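Local atomic coordinates of aspartokinase 1, chloroplastic (Arabidopsis thaliana, PDB entry 2CDQ), a protein that catalyses the ATP-dependent phosphorylation of L-aspartate to 4-phospho-L-aspartate, the first step of lysine, threonine, methionine and isoleucine synthesis, and binds lysine and S-adenosylmethionine as allosteric effectors. Residues T328-V336 with F482-E490; G419-G427 with V460-A471. All blocks are in the same frame, centred on the assembly; numbering follows the deposited sequence.

Interaction 1: residues T328-V336 with F482-E490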
loop_
_atom_site.group_PDB
_atom_site.type_symbol
_atom_site.label_atom_id
_atom_site.label_comp_id
_atom_site.label_asym_id
_atom_site.label_seq_id
_atom_site.Cartn_x
_atom_site.Cartn_y
_atom_site.Cartn_z
ATOM N N THR A 328 -2.137 30.467 -3.814
ATOM C CA THR A 328 -2.715 31.108 -5.002
ATOM C C THR A 328 -1.735 30.950 -6.157
ATOM O O THR A 328 -0.511 31.040 -5.964
ATOM C CB THR A 328 -2.943 32.623 -4.769
ATOM O OG1 THR A 328 -3.508 32.834 -3.471
ATOM C CG2 THR A 328 -3.873 33.214 -5.822
ATOM N N LYS A 329 -2.258 30.700 -7.351
ATOM C CA LYS A 329 -1.404 30.504 -8.535
ATOM C C LYS A 329 -0.490 29.261 -8.471
ATOM O O LYS A 329 0.309 29.045 -9.381
ATOM C CB LYS A 329 -0.558 31.764 -8.823
ATOM C CG LYS A 329 -1.358 33.028 -9.131
ATOM C CD LYS A 329 -1.694 33.148 -10.621
ATOM C CE LYS A 329 -2.796 34.181 -10.861
ATOM N NZ LYS A 329 -2.403 35.552 -10.408
ATOM N N SER A 330 -0.600 28.456 -7.412
ATOM C CA SER A 330 0.165 27.207 -7.314
ATOM C C SER A 330 -0.628 26.007 -7.829
ATOM O O SER A 330 -1.699 25.692 -7.304
ATOM C CB SER A 330 0.631 26.947 -5.881
ATOM O OG SER A 330 0.824 25.556 -5.654
ATOM N N ILE A 331 -0.092 25.344 -8.851
ATOM C CA ILE A 331 -0.728 24.165 -9.434
ATOM C C ILE A 331 0.174 22.940 -9.291
ATOM O O ILE A 331 -0.087 22.095 -8.438
ATOM C CB ILE A 331 -1.176 24.416 -10.890
ATOM C CG1 ILE A 331 -2.191 25.561 -10.912
ATOM C CG2 ILE A 331 -1.752 23.144 -11.519
ATOM C CD1 ILE A 331 -3.006 25.668 -12.172
ATOM N N LEU A 332 1.223 22.835 -10.105
ATOM C CA LEU A 332 2.213 21.773 -9.915
ATOM C C LEU A 332 3.482 22.392 -9.369
ATOM O O LEU A 332 3.826 23.512 -9.732
ATOM C CB LEU A 332 2.497 21.024 -11.216
ATOM C CG LEU A 332 3.204 19.666 -11.122
ATOM C CD1 LEU A 332 2.399 18.631 -10.320
ATOM C CD2 LEU A 332 3.490 19.133 -12.509
ATOM N N THR A 333 4.165 21.677 -8.482
ATOM C CA THR A 333 5.370 22.212 -7.852
ATOM C C THR A 333 6.649 21.706 -8.526
ATOM O O THR A 333 7.514 22.498 -8.911
ATOM C CB THR A 333 5.415 21.897 -6.352
ATOM O OG1 THR A 333 4.126 22.131 -5.771
ATOM C CG2 THR A 333 6.440 22.768 -5.664
ATOM N N SER A 334 6.758 20.385 -8.660
ATOM C CA SER A 334 7.922 19.750 -9.266
ATOM C C SER A 334 7.592 18.325 -9.706
ATOM O O SER A 334 6.604 17.745 -9.256
ATOM C CB SER A 334 9.092 19.738 -8.280
ATOM O OG SER A 334 10.225 19.080 -8.823
ATOM N N ILE A 335 8.425 17.787 -10.597
ATOM C CA ILE A 335 8.319 16.422 -11.104
ATOM C C ILE A 335 9.571 15.671 -10.669
ATOM O O ILE A 335 10.686 16.159 -10.878
ATOM C CB ILE A 335 8.230 16.418 -12.640
ATOM C CG1 ILE A 335 6.948 17.131 -13.093
ATOM C CG2 ILE A 335 8.296 14.988 -13.183
ATOM C CD1 ILE A 335 6.988 17.677 -14.514
ATOM N N VAL A 336 9.396 14.497 -10.065
ATOM C CA VAL A 336 10.531 13.713 -9.570
ATOM C C VAL A 336 10.659 12.384 -10.308
ATOM O O VAL A 336 9.660 11.727 -10.587
ATOM C CB VAL A 336 10.432 13.451 -8.039
ATOM C CG1 VAL A 336 11.618 12.637 -7.538
ATOM C CG2 VAL A 336 10.363 14.756 -7.281
ATOM N N PHE A 482 3.069 21.397 -18.042
ATOM C CA PHE A 482 2.737 22.002 -16.755
ATOM C C PHE A 482 3.469 23.304 -16.464
ATOM O O PHE A 482 2.921 24.187 -15.807
ATOM C CB PHE A 482 3.000 21.013 -15.616
ATOM C CG PHE A 482 1.855 20.072 -15.350
ATOM C CD1 PHE A 482 1.892 18.758 -15.819
ATOM C CD2 PHE A 482 0.740 20.495 -14.629
ATOM C CE1 PHE A 482 0.835 17.879 -15.576
ATOM C CE2 PHE A 482 -0.321 19.629 -14.387
ATOM C CZ PHE A 482 -0.271 18.314 -14.860
ATOM N N PHE A 483 4.702 23.418 -16.948
ATOM C CA PHE A 483 5.550 24.556 -16.615
ATOM C C PHE A 483 5.910 25.414 -17.821
ATOM O O PHE A 483 6.463 26.507 -17.667
ATOM C CB PHE A 483 6.817 24.078 -15.907
ATOM C CG PHE A 483 6.552 23.353 -14.621
ATOM C CD1 PHE A 483 6.679 21.969 -14.552
ATOM C CD2 PHE A 483 6.171 24.050 -13.478
ATOM C CE1 PHE A 483 6.432 21.288 -13.363
ATOM C CE2 PHE A 483 5.920 23.382 -12.284
ATOM C CZ PHE A 483 6.050 21.999 -12.227
ATOM N N GLU A 484 5.600 24.927 -19.016
ATOM C CA GLU A 484 5.948 25.654 -20.232
ATOM C C GLU A 484 4.723 26.084 -21.045
ATOM O O GLU A 484 4.857 26.784 -22.052
ATOM C CB GLU A 484 6.920 24.838 -21.094
ATOM C CG GLU A 484 8.290 24.631 -20.456
ATOM C CD GLU A 484 9.197 23.742 -21.288
ATOM O OE1 GLU A 484 9.493 24.104 -22.446
ATOM O OE2 GLU A 484 9.625 22.684 -20.777
ATOM N N SER A 485 3.534 25.676 -20.598
ATOM C CA SER A 485 2.286 26.016 -21.291
ATOM C C SER A 485 1.664 27.331 -20.797
ATOM O O SER A 485 0.455 27.544 -20.932
ATOM C CB SER A 485 1.279 24.869 -21.166
ATOM O OG SER A 485 1.805 23.673 -21.708
ATOM N N GLY A 486 2.495 28.209 -20.236
ATOM C CA GLY A 486 2.034 29.498 -19.722
ATOM C C GLY A 486 1.264 29.382 -18.419
ATOM O O GLY A 486 1.209 28.304 -17.817
ATOM N N ASP A 487 0.675 30.497 -17.980
ATOM C CA ASP A 487 -0.100 30.545 -16.736
ATOM C C ASP A 487 -1.290 29.589 -16.826
ATOM O O ASP A 487 -2.114 29.689 -17.741
ATOM C CB ASP A 487 -0.565 31.982 -16.438
ATOM C CG ASP A 487 -1.236 32.127 -15.064
ATOM O OD1 ASP A 487 -1.140 31.208 -14.217
ATOM O OD2 ASP A 487 -1.863 33.185 -14.829
ATOM N N LEU A 488 -1.365 28.657 -15.883
ATOM C CA LEU A 488 -2.391 27.626 -15.935
ATOM C C LEU A 488 -3.651 27.977 -15.137
ATOM O O LEU A 488 -4.294 27.110 -14.541
ATOM C CB LEU A 488 -1.814 26.268 -15.519
ATOM C CG LEU A 488 -1.010 25.486 -16.565
ATOM C CD1 LEU A 488 -0.538 24.178 -15.959
ATOM C CD2 LEU A 488 -1.824 25.227 -17.843
ATOM N N SER A 489 -4.010 29.257 -15.150
ATOM C CA SER A 489 -5.261 29.703 -14.549
ATOM C C SER A 489 -6.439 29.510 -15.506
ATOM O O SER A 489 -6.839 30.428 -16.233
ATOM C CB SER A 489 -5.156 31.150 -14.064
ATOM O OG SER A 489 -4.325 31.225 -12.915
ATOM N N GLU A 490 -6.949 28.278 -15.524
ATOM C CA GLU A 490 -8.275 27.977 -16.054
ATOM C C GLU A 490 -9.022 27.154 -14.988
ATOM O O GLU A 490 -9.381 25.987 -15.194
ATOM C CB GLU A 490 -8.219 27.307 -17.447
ATOM C CG GLU A 490 -8.023 25.776 -17.491
ATOM C CD GLU A 490 -6.592 25.323 -17.227
ATOM O OE1 GLU A 490 -5.650 26.116 -17.451
ATOM O OE2 GLU A 490 -6.409 24.161 -16.801
#
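Leu332 and Ile335 of strand 332-339 pack on Phe482 and Phe483, in the last part of helix 468-483. This is the sheet-against-helix packing of an ACT domain, here between an outermost strand of the four-stranded antiparallel sheet and the helix that lies on it. The packed part is apolar and centres on Leu332. Its CD2 lies over one face of the Phe482 ring, 3.8 Å from the ring centroid, in a CH-pi contact. The methyl is offset toward the rim, with CG of Phe482 its nearest ring atom. The same CD2 is 3.7 Å from CE1 of Phe483, so it fills the corner between the two aromatic side chains. CG of Leu332 lies anti to its backbone N (chi1 -164°), which carries the branch across toward both rings. Ile335 reaches Phe483 differently. Its CD1 lies in the ring plane, at the edge, 3.8 Å from CE1. Phe483 also meets His479 of its own helix. A classic beta bulge sets Thr333 and Ser334 both opposite Ile426 of the next strand. Their hydroxyls bond elsewhere, Thr333 to Glu279 and Ser334 to the backbone of Leu259.

Beyond the helix the contact thins out. Ile331 still packs on the loop, with CD1 3.6 Å from CB of Leu488, and the two side chains cross at about a right angle. Lys329, Asp487 and Ser489 form the solvent side. The lysine chain is bent at chi2 and chi4, and its methylenes pass the two polar side chains. CE of Lys329 is 3.9 Å from OG of Ser489. The opposite charges may attract, but they do not touch: NZ of Lys329 stays 5.0 Å from OD2 of Asp487.

Interaction 2: residues G419-G427 with V460-A471; sequences GRAIISLIG and VNISFIVNEAEA
Ala421 pairs with Val466, Ile423 with Phe464 and Leu425 with Ile462, each by two backbone N-H...O bonds, as antiparallel strands. Phe464 N to Ile423 O is 2.8 Å and almost straight, at 175° about the hydrogen. Gly427 N to Val460 O continues the pairing at one end. At the other, Glu468 N bonds to Gly419 O from 39° out of the carbonyl plane, where 460-471 turns from strand into helix 468-483.

These are the two central strands of the antiparallel sheet of an ACT domain. Apolar side chains on one face, among them Ala421, Ile423 and Leu425, lie toward that helix. CB of Ala421 meets CB of Ala471 in its first turn at 3.8 Å. CD2 of Leu425 touches CE1 and CZ of Phe464, whose ring also meets that of Phe440. On the other face, Ile422 and Ile465 lie side by side, pointing the same way, with CD1 of Ile422 3.6 Å from CG1 of Ile465. The side chain of Ile422 is about 5 Å from that of Asp373, a binding residue for the allosteric lysine.

Two serines also meet on this second face: Ser424 OG and Ser463 OG share a hydrogen bond of 3.0 Å. Both hydroxyls lie anti to their carbonyl carbons, which brings them together on this face of the sheet. At the Gly419 end of the pairing, OD1 of Asn467 sits over a face of the Arg420 guanidinium, 3.3 Å from NH1 but too poorly angled for a hydrogen bond. That NH1 is hydrogen-bonded to OE1 of Gln451.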
loop_
_atom_site.group_PDB
_atom_site.type_symbol
_atom_site.label_atom_id
_atom_site.label_comp_id
_atom_site.label_asym_id
_atom_site.label_seq_id
_atom_site.Cartn_x
_atom_site.Cartn_y
_atom_site.Cartn_z
ATOM N N GLY A 419 13.604 -3.097 -14.131
ATOM C CA GLY A 419 13.650 -2.039 -15.132
ATOM C C GLY A 419 12.417 -1.170 -15.259
ATOM O O GLY A 419 12.044 -0.794 -16.370
ATOM N N ARG A 420 11.785 -0.859 -14.126
ATOM C CA ARG A 420 10.718 0.160 -14.072
ATOM C C ARG A 420 11.271 1.484 -13.540
ATOM O O ARG A 420 12.448 1.584 -13.200
ATOM C CB ARG A 420 9.524 -0.285 -13.203
ATOM C CG ARG A 420 9.047 -1.717 -13.403
ATOM C CD ARG A 420 8.380 -1.935 -14.746
ATOM N NE ARG A 420 8.878 -3.176 -15.336
ATOM C CZ ARG A 420 8.188 -3.975 -16.145
ATOM N NH1 ARG A 420 6.939 -3.690 -16.478
ATOM N NH2 ARG A 420 8.757 -5.075 -16.612
ATOM N N ALA A 421 10.408 2.492 -13.464
ATOM C CA ALA A 421 10.788 3.804 -12.948
ATOM C C ALA A 421 9.566 4.484 -12.360
ATOM O O ALA A 421 8.443 4.218 -12.797
ATOM C CB ALA A 421 11.394 4.659 -14.055
ATOM N N ILE A 422 9.790 5.357 -11.374
ATOM C CA ILE A 422 8.715 6.116 -10.733
ATOM C C ILE A 422 8.764 7.579 -11.164
ATOM O O ILE A 422 9.796 8.232 -11.025
ATOM C CB ILE A 422 8.824 6.111 -9.184
ATOM C CG1 ILE A 422 9.349 4.771 -8.630
ATOM C CG2 ILE A 422 7.504 6.571 -8.552
ATOM C CD1 ILE A 422 8.327 3.874 -8.007
ATOM N N ILE A 423 7.656 8.092 -11.691
ATOM C CA ILE A 423 7.476 9.536 -11.837
ATOM C C ILE A 423 6.587 9.999 -10.690
ATOM O O ILE A 423 5.470 9.511 -10.525
ATOM C CB ILE A 423 6.847 9.927 -13.209
ATOM C CG1 ILE A 423 7.808 9.596 -14.351
ATOM C CG2 ILE A 423 6.454 11.417 -13.247
ATOM C CD1 ILE A 423 7.130 9.475 -15.698
ATOM N N SER A 424 7.096 10.917 -9.883
ATOM C CA SER A 424 6.308 11.495 -8.803
ATOM C C SER A 424 5.871 12.903 -9.170
ATOM O O SER A 424 6.696 13.739 -9.532
ATOM C CB SER A 424 7.097 11.512 -7.492
ATOM O OG SER A 424 6.989 10.276 -6.806
ATOM N N LEU A 425 4.568 13.150 -9.089
ATOM C CA LEU A 425 4.024 14.491 -9.246
ATOM C C LEU A 425 3.797 15.138 -7.885
ATOM O O LEU A 425 3.001 14.651 -7.079
ATOM C CB LEU A 425 2.719 14.444 -10.038
ATOM C CG LEU A 425 2.716 14.745 -11.542
ATOM C CD1 LEU A 425 4.041 14.427 -12.238
ATOM C CD2 LEU A 425 1.542 14.032 -12.219
ATOM N N ILE A 426 4.518 16.226 -7.633
ATOM C CA ILE A 426 4.384 16.995 -6.399
ATOM C C ILE A 426 3.642 18.286 -6.726
ATOM O O ILE A 426 4.174 19.157 -7.422
ATOM C CB ILE A 426 5.766 17.351 -5.786
ATOM C CG1 ILE A 426 6.764 16.176 -5.902
ATOM C CG2 ILE A 426 5.608 17.868 -4.359
ATOM C CD1 ILE A 426 6.441 14.938 -5.077
ATOM N N GLY A 427 2.413 18.409 -6.235
ATOM C CA GLY A 427 1.597 19.571 -6.564
ATOM C C GLY A 427 0.672 20.082 -5.472
ATOM O O GLY A 427 0.825 19.767 -4.285
ATOM N N VAL A 460 0.520 15.566 -1.154
ATOM C CA VAL A 460 0.998 16.370 -2.286
ATOM C C VAL A 460 1.687 15.515 -3.365
ATOM O O VAL A 460 1.899 15.970 -4.487
ATOM C CB VAL A 460 1.943 17.531 -1.821
ATOM C CG1 VAL A 460 1.165 18.593 -1.060
ATOM C CG2 VAL A 460 3.082 17.005 -0.960
ATOM N N ASN A 461 2.008 14.272 -3.009
ATOM C CA ASN A 461 2.811 13.360 -3.826
ATOM C C ASN A 461 1.974 12.228 -4.424
ATOM O O ASN A 461 1.400 11.420 -3.695
ATOM C CB ASN A 461 3.936 12.778 -2.946
ATOM C CG ASN A 461 4.869 11.821 -3.695
ATOM O OD1 ASN A 461 4.480 11.147 -4.648
ATOM N ND2 ASN A 461 6.112 11.746 -3.236
ATOM N N ILE A 462 1.912 12.168 -5.751
ATOM C CA ILE A 462 1.309 11.016 -6.432
ATOM C C ILE A 462 2.319 10.344 -7.361
ATOM O O ILE A 462 2.982 11.011 -8.154
ATOM C CB ILE A 462 0.001 11.386 -7.181
ATOM C CG1 ILE A 462 -0.604 10.151 -7.853
ATOM C CG2 ILE A 462 0.230 12.519 -8.178
ATOM C CD1 ILE A 462 -1.778 10.450 -8.770
ATOM N N SER A 463 2.438 9.024 -7.247
ATOM C CA SER A 463 3.451 8.284 -7.989
ATOM C C SER A 463 2.874 7.414 -9.105
ATOM O O SER A 463 1.874 6.723 -8.907
ATOM C CB SER A 463 4.287 7.434 -7.032
ATOM O OG SER A 463 4.956 8.249 -6.083
ATOM N N PHE A 464 3.508 7.470 -10.276
ATOM C CA PHE A 464 3.235 6.535 -11.369
ATOM C C PHE A 464 4.418 5.613 -11.557
ATOM O O PHE A 464 5.564 6.068 -11.596
ATOM C CB PHE A 464 3.049 7.249 -12.711
ATOM C CG PHE A 464 2.119 8.412 -12.676
ATOM C CD1 PHE A 464 2.446 9.575 -13.361
ATOM C CD2 PHE A 464 0.916 8.352 -11.980
ATOM C CE1 PHE A 464 1.596 10.665 -13.352
ATOM C CE2 PHE A 464 0.056 9.438 -11.959
ATOM C CZ PHE A 464 0.395 10.598 -12.645
ATOM N N ILE A 465 4.146 4.325 -11.711
ATOM C CA ILE A 465 5.191 3.392 -12.131
ATOM C C ILE A 465 5.152 3.211 -13.651
ATOM O O ILE A 465 4.122 2.872 -14.241
ATOM C CB ILE A 465 5.145 2.053 -11.364
ATOM C CG1 ILE A 465 5.764 2.227 -9.979
ATOM C CG2 ILE A 465 5.882 0.957 -12.124
ATOM C CD1 ILE A 465 4.908 3.013 -9.006
ATOM N N VAL A 466 6.300 3.453 -14.262
ATOM C CA VAL A 466 6.427 3.507 -15.692
ATOM C C VAL A 466 7.619 2.597 -16.071
ATOM O O VAL A 466 8.286 2.054 -15.180
ATOM C CB VAL A 466 6.596 4.994 -16.092
ATOM C CG1 VAL A 466 8.066 5.401 -16.163
ATOM C CG2 VAL A 466 5.843 5.310 -17.367
ATOM N N ASN A 467 7.871 2.386 -17.362
ATOM C CA ASN A 467 9.091 1.671 -17.761
ATOM C C ASN A 467 10.315 2.585 -17.816
ATOM O O ASN A 467 10.230 3.722 -18.293
ATOM C CB ASN A 467 8.913 0.955 -19.102
ATOM C CG ASN A 467 7.974 -0.226 -19.008
ATOM O OD1 ASN A 467 8.038 -1.016 -18.058
ATOM N ND2 ASN A 467 7.088 -0.354 -19.990
ATOM N N GLU A 468 11.452 2.083 -17.336
ATOM C CA GLU A 468 12.693 2.867 -17.301
ATOM C C GLU A 468 13.018 3.554 -18.634
ATOM O O GLU A 468 13.412 4.719 -18.651
ATOM C CB GLU A 468 13.872 2.010 -16.815
ATOM C CG GLU A 468 15.259 2.640 -16.992
ATOM C CD GLU A 468 15.553 3.822 -16.063
ATOM O OE1 GLU A 468 16.619 4.452 -16.253
ATOM O OE2 GLU A 468 14.746 4.125 -15.149
ATOM N N ALA A 469 12.825 2.832 -19.736
ATOM C CA ALA A 469 13.160 3.331 -21.072
ATOM C C ALA A 469 12.308 4.517 -21.546
ATOM O O ALA A 469 12.766 5.317 -22.358
ATOM C CB ALA A 469 13.101 2.198 -22.087
ATOM N N GLU A 470 11.078 4.625 -21.048
ATOM C CA GLU A 470 10.144 5.659 -21.497
ATOM C C GLU A 470 10.072 6.832 -20.511
ATOM O O GLU A 470 9.485 7.879 -20.810
ATOM C CB GLU A 470 8.754 5.046 -21.704
ATOM C CG GLU A 470 8.051 4.641 -20.406
ATOM C CD GLU A 470 6.811 3.783 -20.612
ATOM O OE1 GLU A 470 6.416 3.093 -19.649
ATOM O OE2 GLU A 470 6.230 3.788 -21.721
ATOM N N ALA A 471 10.688 6.641 -19.348
ATOM C CA ALA A 471 10.585 7.560 -18.216
ATOM C C ALA A 471 11.022 8.989 -18.531
ATOM O O ALA A 471 10.274 9.933 -18.313
ATOM C CB ALA A 471 11.381 7.007 -17.021
#

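Overall arrangement
The two interactions share one four-stranded antiparallel sheet and helix 468-483, and their centres are about 18 Å apart. Interaction 2 joins the two central strands and runs on into the start of the helix. Interaction 1 joins the outermost strand 332-339 to the far part of the helix. Along the chain, both segments of interaction 2 fall between those of interaction 1. Thr333 and Val336 link the two through probable backbone hydrogen bonds to Ile426 and Ser424. The strands of the other antiparallel sheet, 341-347, 372-378, 381-386 and 413-418, come between strand 332-339 and 420-427. The two ACT units are therefore interleaved, and that other sheet carries the lysine-binding Val372, Asp373 and Ser378.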